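PDB 1K7J: protein yciO, which is of unknown function but belongs to the SUA5 family and possibly binds double-stranded RNA. Local coordinates for residues Y78-N83 with K102-V107. Numbering follows the deposited sequence.
Sequences YSFVDN and KGTKEV
Thr104 points its methyl CG2 at the ring of Phe80. The methyl lies over the centre of one face, with Thr104 CG2 3.8 Å from the centroid of the Phe80 ring and 7° off the ring normal, a CH-pi contact. Phe80 CG stands anti to its own carbonyl carbon (chi1 -69°), which turns the ring back across Thr104. The same methyl presses on the backbone of Ser79, with Thr104 CG2 3.4 Å from Ser79 C. The other branch, OG1, turns to polar partners. Thr104 OG1 accepts from Glu106 N at 3.2 Å, forming an ST turn, and also hydrogen-bonds to Thr77 O.

Tyr78 packs on the beta turn Thr104 to Val107. Glu106 CB lies over one face of its ring, 3.6 Å from Tyr78 CD2, and the two side chains run nearly perpendicular. Val107 CG2 meets the ring edge, 4.0 Å from Tyr78 CD2.

Between these side chains the backbones form a single antiparallel bridge, with Ser79 and Gly103 as a non-hydrogen-bonded pair. Thr104 N donates to Tyr78 O at 3.0 Å, from above the carbonyl plane. Phe80 N donates to Lys102 O at 2.9 Å, almost in line with the C=O bond. One water links Phe80 O and Lys102 N.

With Thr104 cut back to an alanine, the face of Phe80 would probably lose its methyl cover, and Glu106 N and Thr77 O their shared side-chain partner.

The bridge ties the chain just after helix 72-78 to the chain just after strand 97-102. Backbone bonds set the alignment, while methyl, methylene and ring contacts fill the interface; no salt bridge links the two segments.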
ATOM      1  N   TYR A  78       2.051   2.014 -14.121  1.00  8.60           N
ATOM      2  CA  TYR A  78       3.252   2.095 -13.301  1.00  8.89           C
ATOM      3  C   TYR A  78       4.133   0.852 -13.266  1.00  8.63           C
ATOM      4  O   TYR A  78       5.199   0.874 -12.661  1.00  8.37           O
ATOM      5  CB  TYR A  78       2.878   2.510 -11.873  1.00  9.91           C
ATOM      6  CG  TYR A  78       2.453   3.958 -11.785  1.00  9.80           C
ATOM      7  CD1 TYR A  78       1.213   4.374 -12.268  1.00 10.67           C
ATOM      8  CD2 TYR A  78       3.318   4.924 -11.272  1.00 10.71           C
ATOM      9  CE1 TYR A  78       0.844   5.722 -12.249  1.00 11.23           C
ATOM     10  CE2 TYR A  78       2.962   6.270 -11.249  1.00 11.25           C
ATOM     11  CZ  TYR A  78       1.727   6.662 -11.738  1.00 11.86           C
ATOM     12  OH  TYR A  78       1.384   7.993 -11.719  1.00 13.56           O
ATOM     13  N   SER A  79       3.700  -0.231 -13.900  1.00  8.43           N
ATOM     14  CA  SER A  79       4.514  -1.441 -13.930  1.00  8.86           C
ATOM     15  C   SER A  79       4.379  -2.109 -15.292  1.00  8.69           C
ATOM     16  O   SER A  79       3.423  -1.851 -16.025  1.00  8.65           O
ATOM     17  CB  SER A  79       4.096  -2.414 -12.818  1.00  9.15           C
ATOM     18  OG  SER A  79       2.755  -2.838 -12.967  1.00  9.47           O
ATOM     19  N   PHE A  80       5.351  -2.948 -15.637  1.00  9.28           N
ATOM     20  CA  PHE A  80       5.327  -3.653 -16.914  1.00  9.45           C
ATOM     21  C   PHE A  80       4.494  -4.918 -16.757  1.00  9.24           C
ATOM     22  O   PHE A  80       4.847  -5.830 -16.000  1.00  8.99           O
ATOM     23  CB  PHE A  80       6.750  -3.993 -17.357  1.00 10.03           C
ATOM     24  CG  PHE A  80       7.562  -2.788 -17.756  1.00 10.79           C
ATOM     25  CD1 PHE A  80       7.219  -2.046 -18.883  1.00 11.66           C
ATOM     26  CD2 PHE A  80       8.674  -2.404 -17.012  1.00 11.38           C
ATOM     27  CE1 PHE A  80       7.978  -0.932 -19.266  1.00 11.84           C
ATOM     28  CE2 PHE A  80       9.436  -1.298 -17.385  1.00 12.05           C
ATOM     29  CZ  PHE A  80       9.090  -0.561 -18.513  1.00 12.33           C
ATOM     30  N   VAL A  81       3.382  -4.962 -17.480  1.00  9.33           N
ATOM     31  CA  VAL A  81       2.455  -6.081 -17.407  1.00  9.64           C
ATOM     32  C   VAL A  81       2.359  -6.847 -18.724  1.00 10.38           C
ATOM     33  O   VAL A  81       1.951  -6.289 -19.739  1.00 11.10           O
ATOM     34  CB  VAL A  81       1.045  -5.572 -17.024  1.00  8.81           C
ATOM     35  CG1 VAL A  81       0.077  -6.743 -16.893  1.00  9.39           C
ATOM     36  CG2 VAL A  81       1.113  -4.784 -15.719  1.00  9.00           C
ATOM     37  N   ASP A  82       2.743  -8.123 -18.707  1.00 10.70           N
ATOM     38  CA  ASP A  82       2.651  -8.934 -19.917  1.00 12.00           C
ATOM     39  C   ASP A  82       1.397  -9.798 -19.854  1.00 12.63           C
ATOM     40  O   ASP A  82       0.616  -9.693 -18.907  1.00 11.97           O
ATOM     41  CB  ASP A  82       3.904  -9.806 -20.119  1.00 12.37           C
ATOM     42  CG  ASP A  82       4.147 -10.787 -18.983  1.00 13.74           C
ATOM     43  OD1 ASP A  82       3.224 -11.057 -18.182  1.00 13.35           O
ATOM     44  OD2 ASP A  82       5.282 -11.309 -18.908  1.00 14.77           O
ATOM     45  N   ASN A  83       1.203 -10.647 -20.856  1.00 13.40           N
ATOM     46  CA  ASN A  83       0.018 -11.498 -20.914  1.00 14.23           C
ATOM     47  C   ASN A  83      -0.230 -12.341 -19.668  1.00 13.53           C
ATOM     48  O   ASN A  83      -1.338 -12.351 -19.133  1.00 13.34           O
ATOM     49  CB  ASN A  83       0.087 -12.422 -22.133  1.00 16.21           C
ATOM     50  CG  ASN A  83      -1.163 -13.269 -22.290  1.00 18.73           C
ATOM     51  OD1 ASN A  83      -2.246 -12.753 -22.583  1.00 20.02           O
ATOM     52  ND2 ASN A  83      -1.024 -14.575 -22.083  1.00 19.69           N
ATOM     53  N   LYS A 102       8.092  -5.368 -12.414  1.00 10.20           N
ATOM     54  CA  LYS A 102       9.119  -4.383 -12.709  1.00 10.65           C
ATOM     55  C   LYS A 102       8.417  -3.041 -12.879  1.00  9.82           C
ATOM     56  O   LYS A 102       7.392  -2.952 -13.558  1.00  8.97           O
ATOM     57  CB  LYS A 102       9.865  -4.750 -13.993  1.00 11.99           C
ATOM     58  CG  LYS A 102      10.693  -6.019 -13.872  1.00 14.55           C
ATOM     59  CD  LYS A 102      11.529  -6.261 -15.119  1.00 17.18           C
ATOM     60  CE  LYS A 102      12.517  -5.130 -15.357  1.00 18.79           C
ATOM     61  NZ  LYS A 102      13.362  -5.374 -16.565  1.00 20.08           N
ATOM     62  N   GLY A 103       8.967  -2.000 -12.260  1.00 10.01           N
ATOM     63  CA  GLY A 103       8.369  -0.680 -12.360  1.00 10.04           C
ATOM     64  C   GLY A 103       8.738   0.042 -13.640  1.00 10.57           C
ATOM     65  O   GLY A 103       9.832  -0.143 -14.174  1.00 10.28           O
ATOM     66  N   THR A 104       7.823   0.864 -14.143  1.00 10.64           N
ATOM     67  CA  THR A 104       8.081   1.623 -15.365  1.00 11.20           C
ATOM     68  C   THR A 104       8.778   2.930 -15.016  1.00 11.88           C
ATOM     69  O   THR A 104       9.055   3.198 -13.844  1.00 11.88           O
ATOM     70  CB  THR A 104       6.779   1.970 -16.111  1.00 10.95           C
ATOM     71  OG1 THR A 104       5.994   2.865 -15.311  1.00 10.46           O
ATOM     72  CG2 THR A 104       5.981   0.711 -16.396  1.00 10.85           C
ATOM     73  N   LYS A 105       9.046   3.744 -16.033  1.00 12.98           N
ATOM     74  CA  LYS A 105       9.709   5.030 -15.832  1.00 13.88           C
ATOM     75  C   LYS A 105       8.832   6.022 -15.070  1.00 13.62           C
ATOM     76  O   LYS A 105       9.283   7.104 -14.689  1.00 14.40           O
ATOM     77  CB  LYS A 105      10.129   5.621 -17.182  1.00 15.30           C
ATOM     78  CG  LYS A 105      11.159   4.780 -17.916  1.00 16.75           C
ATOM     79  CD  LYS A 105      12.447   4.663 -17.107  1.00 18.35           C
ATOM     80  CE  LYS A 105      13.355   3.570 -17.657  1.00 19.44           C
ATOM     81  NZ  LYS A 105      13.717   3.789 -19.080  1.00 20.03           N
ATOM     82  N   GLU A 106       7.574   5.651 -14.855  1.00 13.13           N
ATOM     83  CA  GLU A 106       6.642   6.490 -14.106  1.00 13.17           C
ATOM     84  C   GLU A 106       7.088   6.488 -12.650  1.00 13.03           C
ATOM     85  O   GLU A 106       6.766   7.397 -11.883  1.00 13.55           O
ATOM     86  CB  GLU A 106       5.224   5.913 -14.177  1.00 13.44           C
ATOM     87  CG  GLU A 106       4.578   5.960 -15.545  1.00 13.76           C
ATOM     88  CD  GLU A 106       3.860   7.270 -15.806  1.00 14.67           C
ATOM     89  OE1 GLU A 106       4.094   8.244 -15.058  1.00 14.42           O
ATOM     90  OE2 GLU A 106       3.067   7.323 -16.770  1.00 15.09           O
ATOM     91  N   VAL A 107       7.840   5.455 -12.282  1.00 12.58           N
ATOM     92  CA  VAL A 107       8.313   5.289 -10.914  1.00 12.67           C
ATOM     93  C   VAL A 107       9.731   5.787 -10.664  1.00 13.34           C
ATOM     94  O   VAL A 107      10.663   5.399 -11.367  1.00 14.32           O
ATOM     95  CB  VAL A 107       8.277   3.805 -10.505  1.00 12.20           C
ATOM     96  CG1 VAL A 107       8.544   3.675  -9.021  1.00 11.80           C
ATOM     97  CG2 VAL A 107       6.937   3.190 -10.883  1.00 11.77           C
TER
HETATM   98  O   HOH W   1       7.060  -6.851 -14.623  1.00 12.68           O